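Phosphodiesterase (Candida albicans, PDB 6CPU) is a largely helical member of the 3'5'-cyclic nucleotide phosphodiesterase family, in the HD-domain clan, that binds zinc and magnesium ions. Local coordinates at residues A214-N227 and F276-F289. Residues are numbered along the deposited sequence; the frame is centred on the assembly and turned at random.
Sequences AVGHWSFPAHNLSN and FRHAVDVLQACFHF. With ZN (zinc ion), chain B.
Gln284 leaves its helix with CG anti to the backbone N and then bends at chi2 (-97°), which lays its amide flat against the ring of Phe220, whose CB points toward the helix. Amide and ring planes lie 19° apart, and Gln284 CG sits over the ring face in a CH-pi contact, 3.8 Å from the centroid of the Phe220 ring. From this position Gln284 NE2 donates to two backbone carbonyls at the C-terminal end of helix 205-216 and just beyond it: to His217 O at 2.7 Å, within the amide plane, and to Val215 O at 3.1 Å, from above the carbonyl plane. Val215 O also accepts from His288 NE2 at 2.9 Å, a bond that lies in both the ring plane and the carbonyl plane and probably holds the rotation of the imidazole. Next to it, Trp218 meets CB of His288 with its ring edge and joins Phe289 in an aromatic cluster.

Helix 276-292 belongs to the metal-binding core of the phosphodiesterase fold. On its far side from this loop, His278 NE2 binds the zinc ion, whose site is completed by His349, Asp350, Asp462 and two waters. Toward the loop, Arg277 brings its guanidinium edge to two more carbonyls. NE bonds to Ala222 O, and Arg277 NH2 reaches Leu225 O at 2.8 Å, nearly straight at 173°; NH2 also forms a salt bridge with Glu39. Between Gln284 and Arg277 along the helix, Asp281 OD1 sits at the Phe220 ring edge, salt-bridged to Arg468, which also bonds to Gln284 OE1, while a water donates to Asp281 OD1 and to Phe220 O.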
loop_
_atom_site.group_PDB
_atom_site.type_symbol
_atom_site.label_atom_id
_atom_site.label_comp_id
_atom_site.label_asym_id
_atom_site.label_seq_id
_atom_site.Cartn_x
_atom_site.Cartn_y
_atom_site.Cartn_z
ATOM N N ALA A 214 -2.794 -14.508 12.965
ATOM C CA ALA A 214 -3.038 -14.259 11.526
ATOM C C ALA A 214 -1.717 -14.017 10.780
ATOM O O ALA A 214 -1.426 -14.673 9.770
ATOM C CB ALA A 214 -4.010 -13.093 11.332
ATOM N N VAL A 215 -0.893 -13.106 11.297
ATOM C CA VAL A 215 0.433 -12.868 10.730
ATOM C C VAL A 215 1.250 -14.179 10.677
ATOM O O VAL A 215 2.058 -14.394 9.772
ATOM C CB VAL A 215 1.175 -11.777 11.525
ATOM C CG1 VAL A 215 2.647 -11.724 11.173
ATOM C CG2 VAL A 215 0.533 -10.416 11.256
ATOM N N GLY A 216 1.009 -15.050 11.653
ATOM C CA GLY A 216 1.640 -16.353 11.711
ATOM C C GLY A 216 1.258 -17.375 10.657
ATOM O O GLY A 216 2.028 -18.288 10.430
ATOM N N HIS A 217 0.093 -17.239 10.022
ATOM C CA HIS A 217 -0.349 -18.191 8.987
ATOM C C HIS A 217 0.155 -17.843 7.588
ATOM O O HIS A 217 0.086 -16.683 7.172
ATOM C CB HIS A 217 -1.867 -18.222 8.909
ATOM C CG HIS A 217 -2.523 -18.975 10.024
ATOM N ND1 HIS A 217 -2.720 -18.427 11.274
ATOM C CD2 HIS A 217 -3.040 -20.227 10.072
ATOM C CE1 HIS A 217 -3.337 -19.308 12.042
ATOM N NE2 HIS A 217 -3.541 -20.407 11.337
ATOM N N TRP A 218 0.618 -18.846 6.839
ATOM C CA TRP A 218 0.869 -18.658 5.402
ATOM C C TRP A 218 -0.447 -18.418 4.673
ATOM O O TRP A 218 -0.486 -17.710 3.665
ATOM C CB TRP A 218 1.618 -19.840 4.769
ATOM C CG TRP A 218 1.812 -19.642 3.301
ATOM C CD1 TRP A 218 1.197 -20.318 2.292
ATOM C CD2 TRP A 218 2.619 -18.636 2.677
ATOM N NE1 TRP A 218 1.599 -19.821 1.072
ATOM C CE2 TRP A 218 2.476 -18.791 1.283
ATOM C CE3 TRP A 218 3.479 -17.645 3.164
ATOM C CZ2 TRP A 218 3.147 -17.978 0.371
ATOM C CZ3 TRP A 218 4.146 -16.838 2.254
ATOM C CH2 TRP A 218 3.981 -17.015 0.877
ATOM N N SER A 219 -1.532 -19.001 5.174
ATOM C CA SER A 219 -2.865 -18.700 4.666
ATOM C C SER A 219 -3.351 -17.385 5.298
ATOM O O SER A 219 -4.316 -17.355 6.051
ATOM C CB SER A 219 -3.829 -19.849 4.972
ATOM O OG SER A 219 -5.018 -19.738 4.202
ATOM N N PHE A 220 -2.672 -16.294 4.957
ATOM C CA PHE A 220 -2.920 -14.997 5.571
ATOM C C PHE A 220 -4.307 -14.514 5.177
ATOM O O PHE A 220 -4.554 -14.275 3.986
ATOM C CB PHE A 220 -1.848 -14.016 5.101
ATOM C CG PHE A 220 -1.924 -12.650 5.744
ATOM C CD1 PHE A 220 -1.892 -12.511 7.116
ATOM C CD2 PHE A 220 -1.987 -11.498 4.960
ATOM C CE1 PHE A 220 -1.951 -11.250 7.707
ATOM C CE2 PHE A 220 -2.043 -10.240 5.540
ATOM C CZ PHE A 220 -2.020 -10.112 6.915
ATOM N N PRO A 221 -5.227 -14.378 6.159
ATOM C CA PRO A 221 -6.624 -14.134 5.843
ATOM C C PRO A 221 -6.894 -12.652 5.566
ATOM O O PRO A 221 -7.778 -12.051 6.181
ATOM C CB PRO A 221 -7.343 -14.590 7.113
ATOM C CG PRO A 221 -6.388 -14.216 8.194
ATOM C CD PRO A 221 -5.017 -14.468 7.620
ATOM N N ALA A 222 -6.153 -12.090 4.610
ATOM C CA ALA A 222 -6.178 -10.647 4.350
ATOM C C ALA A 222 -7.583 -10.103 4.188
ATOM O O ALA A 222 -7.876 -9.001 4.648
ATOM C CB ALA A 222 -5.353 -10.320 3.116
ATOM N N HIS A 223 -8.467 -10.866 3.544
ATOM C CA HIS A 223 -9.803 -10.362 3.239
ATOM C C HIS A 223 -10.755 -10.320 4.417
ATOM O O HIS A 223 -11.808 -9.702 4.335
ATOM C CB HIS A 223 -10.410 -11.143 2.080
ATOM C CG HIS A 223 -9.544 -11.141 0.874
ATOM N ND1 HIS A 223 -9.443 -10.051 0.034
ATOM C CD2 HIS A 223 -8.682 -12.065 0.402
ATOM C CE1 HIS A 223 -8.565 -10.316 -0.915
ATOM N NE2 HIS A 223 -8.091 -11.532 -0.715
ATOM N N ASN A 224 -10.383 -10.976 5.506
ATOM C CA ASN A 224 -11.132 -10.901 6.747
ATOM C C ASN A 224 -10.551 -9.877 7.708
ATOM O O ASN A 224 -11.022 -9.771 8.835
ATOM C CB ASN A 224 -11.131 -12.273 7.415
ATOM C CG ASN A 224 -11.657 -13.342 6.494
ATOM O OD1 ASN A 224 -10.901 -14.158 5.961
ATOM N ND2 ASN A 224 -12.955 -13.297 6.243
ATOM N N LEU A 225 -9.535 -9.132 7.280
ATOM C CA LEU A 225 -8.914 -8.133 8.149
ATOM C C LEU A 225 -9.278 -6.744 7.658
ATOM O O LEU A 225 -9.184 -6.448 6.466
ATOM C CB LEU A 225 -7.398 -8.299 8.187
ATOM C CG LEU A 225 -6.872 -9.674 8.589
ATOM C CD1 LEU A 225 -5.371 -9.691 8.438
ATOM C CD2 LEU A 225 -7.286 -10.027 10.012
ATOM N N SER A 226 -9.714 -5.901 8.584
ATOM C CA SER A 226 -10.032 -4.520 8.264
ATOM C C SER A 226 -8.753 -3.721 8.005
ATOM O O SER A 226 -7.649 -4.148 8.368
ATOM C CB SER A 226 -10.801 -3.891 9.423
ATOM O OG SER A 226 -9.954 -3.715 10.546
ATOM N N ASN A 227 -8.907 -2.552 7.395
ATOM C CA ASN A 227 -7.776 -1.650 7.234
ATOM C C ASN A 227 -7.165 -1.219 8.582
ATOM O O ASN A 227 -5.966 -0.948 8.651
ATOM C CB ASN A 227 -8.161 -0.451 6.369
ATOM C CG ASN A 227 -8.251 -0.804 4.900
ATOM O OD1 ASN A 227 -7.465 -1.601 4.405
ATOM N ND2 ASN A 227 -9.194 -0.208 4.199
ATOM N N PHE A 276 -4.125 -0.921 0.354
ATOM C CA PHE A 276 -3.252 -1.161 1.513
ATOM C C PHE A 276 -3.250 -2.650 1.896
ATOM O O PHE A 276 -2.223 -3.183 2.293
ATOM C CB PHE A 276 -3.735 -0.311 2.661
ATOM C CG PHE A 276 -2.917 -0.438 3.902
ATOM C CD1 PHE A 276 -1.578 -0.110 3.896
ATOM C CD2 PHE A 276 -3.519 -0.819 5.102
ATOM C CE1 PHE A 276 -0.828 -0.221 5.057
ATOM C CE2 PHE A 276 -2.772 -0.911 6.267
ATOM C CZ PHE A 276 -1.435 -0.613 6.239
ATOM N N ARG A 277 -4.386 -3.313 1.725
ATOM C CA ARG A 277 -4.484 -4.761 2.010
ATOM C C ARG A 277 -3.481 -5.577 1.172
ATOM O O ARG A 277 -2.837 -6.483 1.713
ATOM C CB ARG A 277 -5.924 -5.268 1.844
ATOM C CG ARG A 277 -6.127 -6.774 2.039
ATOM C CD ARG A 277 -7.589 -7.194 2.004
ATOM N NE ARG A 277 -8.329 -6.564 3.089
ATOM C CZ ARG A 277 -9.087 -5.481 2.988
ATOM N NH1 ARG A 277 -9.319 -4.891 1.814
ATOM N NH2 ARG A 277 -9.641 -4.992 4.080
ATOM N N HIS A 278 -3.335 -5.239 -0.112
ATOM C CA HIS A 278 -2.336 -5.879 -0.995
ATOM C C HIS A 278 -0.924 -5.627 -0.508
ATOM O O HIS A 278 -0.105 -6.538 -0.473
ATOM C CB HIS A 278 -2.492 -5.421 -2.462
ATOM C CG HIS A 278 -1.358 -5.823 -3.364
ATOM N ND1 HIS A 278 -1.040 -7.140 -3.633
ATOM C CD2 HIS A 278 -0.469 -5.074 -4.066
ATOM C CE1 HIS A 278 -0.005 -7.181 -4.457
ATOM N NE2 HIS A 278 0.365 -5.942 -4.737
ATOM N N ALA A 279 -0.629 -4.379 -0.133
ATOM C CA ALA A 279 0.682 -4.037 0.386
ATOM C C ALA A 279 1.041 -4.879 1.614
ATOM O O ALA A 279 2.172 -5.397 1.730
ATOM C CB ALA A 279 0.757 -2.553 0.726
ATOM N N VAL A 280 0.081 -4.996 2.528
ATOM C CA VAL A 280 0.298 -5.720 3.765
ATOM C C VAL A 280 0.421 -7.233 3.481
ATOM O O VAL A 280 1.248 -7.904 4.070
ATOM C CB VAL A 280 -0.798 -5.412 4.803
ATOM C CG1 VAL A 280 -0.585 -6.244 6.059
ATOM C CG2 VAL A 280 -0.792 -3.917 5.150
ATOM N N ASP A 281 -0.368 -7.725 2.543
ATOM C CA ASP A 281 -0.231 -9.100 2.066
ATOM C C ASP A 281 1.169 -9.390 1.519
ATOM O O ASP A 281 1.790 -10.394 1.885
ATOM C CB ASP A 281 -1.266 -9.368 0.993
ATOM C CG ASP A 281 -1.283 -10.808 0.565
ATOM O OD1 ASP A 281 -1.560 -11.676 1.423
ATOM O OD2 ASP A 281 -1.030 -11.055 -0.625
ATOM N N VAL A 282 1.678 -8.514 0.654
ATOM C CA VAL A 282 3.023 -8.668 0.089
ATOM C C VAL A 282 4.105 -8.579 1.166
ATOM O O VAL A 282 5.092 -9.344 1.165
ATOM C CB VAL A 282 3.289 -7.635 -1.053
ATOM C CG1 VAL A 282 4.740 -7.653 -1.496
ATOM C CG2 VAL A 282 2.380 -7.913 -2.240
ATOM N N LEU A 283 3.922 -7.667 2.106
ATOM C CA LEU A 283 4.825 -7.558 3.247
ATOM C C LEU A 283 4.841 -8.878 4.042
ATOM O O LEU A 283 5.902 -9.393 4.419
ATOM C CB LEU A 283 4.379 -6.401 4.155
ATOM C CG LEU A 283 4.962 -6.324 5.565
ATOM C CD1 LEU A 283 6.459 -6.101 5.512
ATOM C CD2 LEU A 283 4.299 -5.221 6.372
ATOM N N GLN A 284 3.654 -9.405 4.282
ATOM C CA GLN A 284 3.489 -10.640 5.059
ATOM C C GLN A 284 4.102 -11.851 4.355
ATOM O O GLN A 284 4.677 -12.718 5.017
ATOM C CB GLN A 284 2.014 -10.874 5.351
ATOM C CG GLN A 284 1.739 -11.920 6.437
ATOM C CD GLN A 284 1.429 -13.314 5.891
ATOM O OE1 GLN A 284 1.453 -13.561 4.672
ATOM N NE2 GLN A 284 1.076 -14.221 6.800
ATOM N N ALA A 285 3.962 -11.917 3.028
ATOM C CA ALA A 285 4.655 -12.942 2.229
ATOM C C ALA A 285 6.154 -12.833 2.406
ATOM O O ALA A 285 6.816 -13.823 2.728
ATOM C CB ALA A 285 4.284 -12.829 0.762
ATOM N N CYS A 286 6.695 -11.632 2.212
ATOM C CA CYS A 286 8.126 -11.388 2.458
ATOM C C CYS A 286 8.518 -11.811 3.865
ATOM O O CYS A 286 9.565 -12.437 4.075
ATOM C CB CYS A 286 8.482 -9.907 2.289
ATOM S SG CYS A 286 8.815 -9.413 0.594
ATOM N N PHE A 287 7.679 -11.440 4.823
ATOM C CA PHE A 287 7.912 -11.765 6.228
ATOM C C PHE A 287 8.080 -13.284 6.415
ATOM O O PHE A 287 9.041 -13.733 7.037
ATOM C CB PHE A 287 6.759 -11.233 7.072
ATOM C CG PHE A 287 7.035 -11.199 8.544
ATOM C CD1 PHE A 287 7.980 -10.335 9.061
ATOM C CD2 PHE A 287 6.321 -12.006 9.414
ATOM C CE1 PHE A 287 8.230 -10.279 10.418
ATOM C CE2 PHE A 287 6.561 -11.955 10.783
ATOM C CZ PHE A 287 7.522 -11.094 11.283
ATOM N N HIS A 288 7.167 -14.060 5.842
ATOM C CA HIS A 288 7.275 -15.529 5.915
ATOM C C HIS A 288 8.511 -16.069 5.184
ATOM O O HIS A 288 9.229 -16.912 5.744
ATOM C CB HIS A 288 6.005 -16.213 5.420
ATOM C CG HIS A 288 4.984 -16.425 6.493
ATOM N ND1 HIS A 288 4.577 -17.680 6.898
ATOM C CD2 HIS A 288 4.303 -15.541 7.263
ATOM C CE1 HIS A 288 3.685 -17.560 7.864
ATOM N NE2 HIS A 288 3.495 -16.271 8.099
ATOM N N PHE A 289 8.779 -15.574 3.969
ATOM C CA PHE A 289 10.001 -15.956 3.251
ATOM C C PHE A 289 11.232 -15.761 4.125
ATOM O O PHE A 289 12.056 -16.669 4.266
ATOM C CB PHE A 289 10.189 -15.163 1.941
ATOM C CG PHE A 289 9.117 -15.397 0.895
ATOM C CD1 PHE A 289 8.274 -16.497 0.941
ATOM C CD2 PHE A 289 8.984 -14.508 -0.166
ATOM C CE1 PHE A 289 7.311 -16.702 -0.031
ATOM C CE2 PHE A 289 8.028 -14.710 -1.144
ATOM C CZ PHE A 289 7.186 -15.799 -1.078
HETATM ZN ZN ZN B . 2.000 -5.157 -5.957
HETATM O O HOH W 1 -3.369 -13.597 1.521
HETATM O O HOH W 2 -6.941 -1.724 1.857
HETATM O O HOH W 3 0.638 -5.728 -7.603
HETATM O O HOH W 4 3.329 -4.532 -7.547
#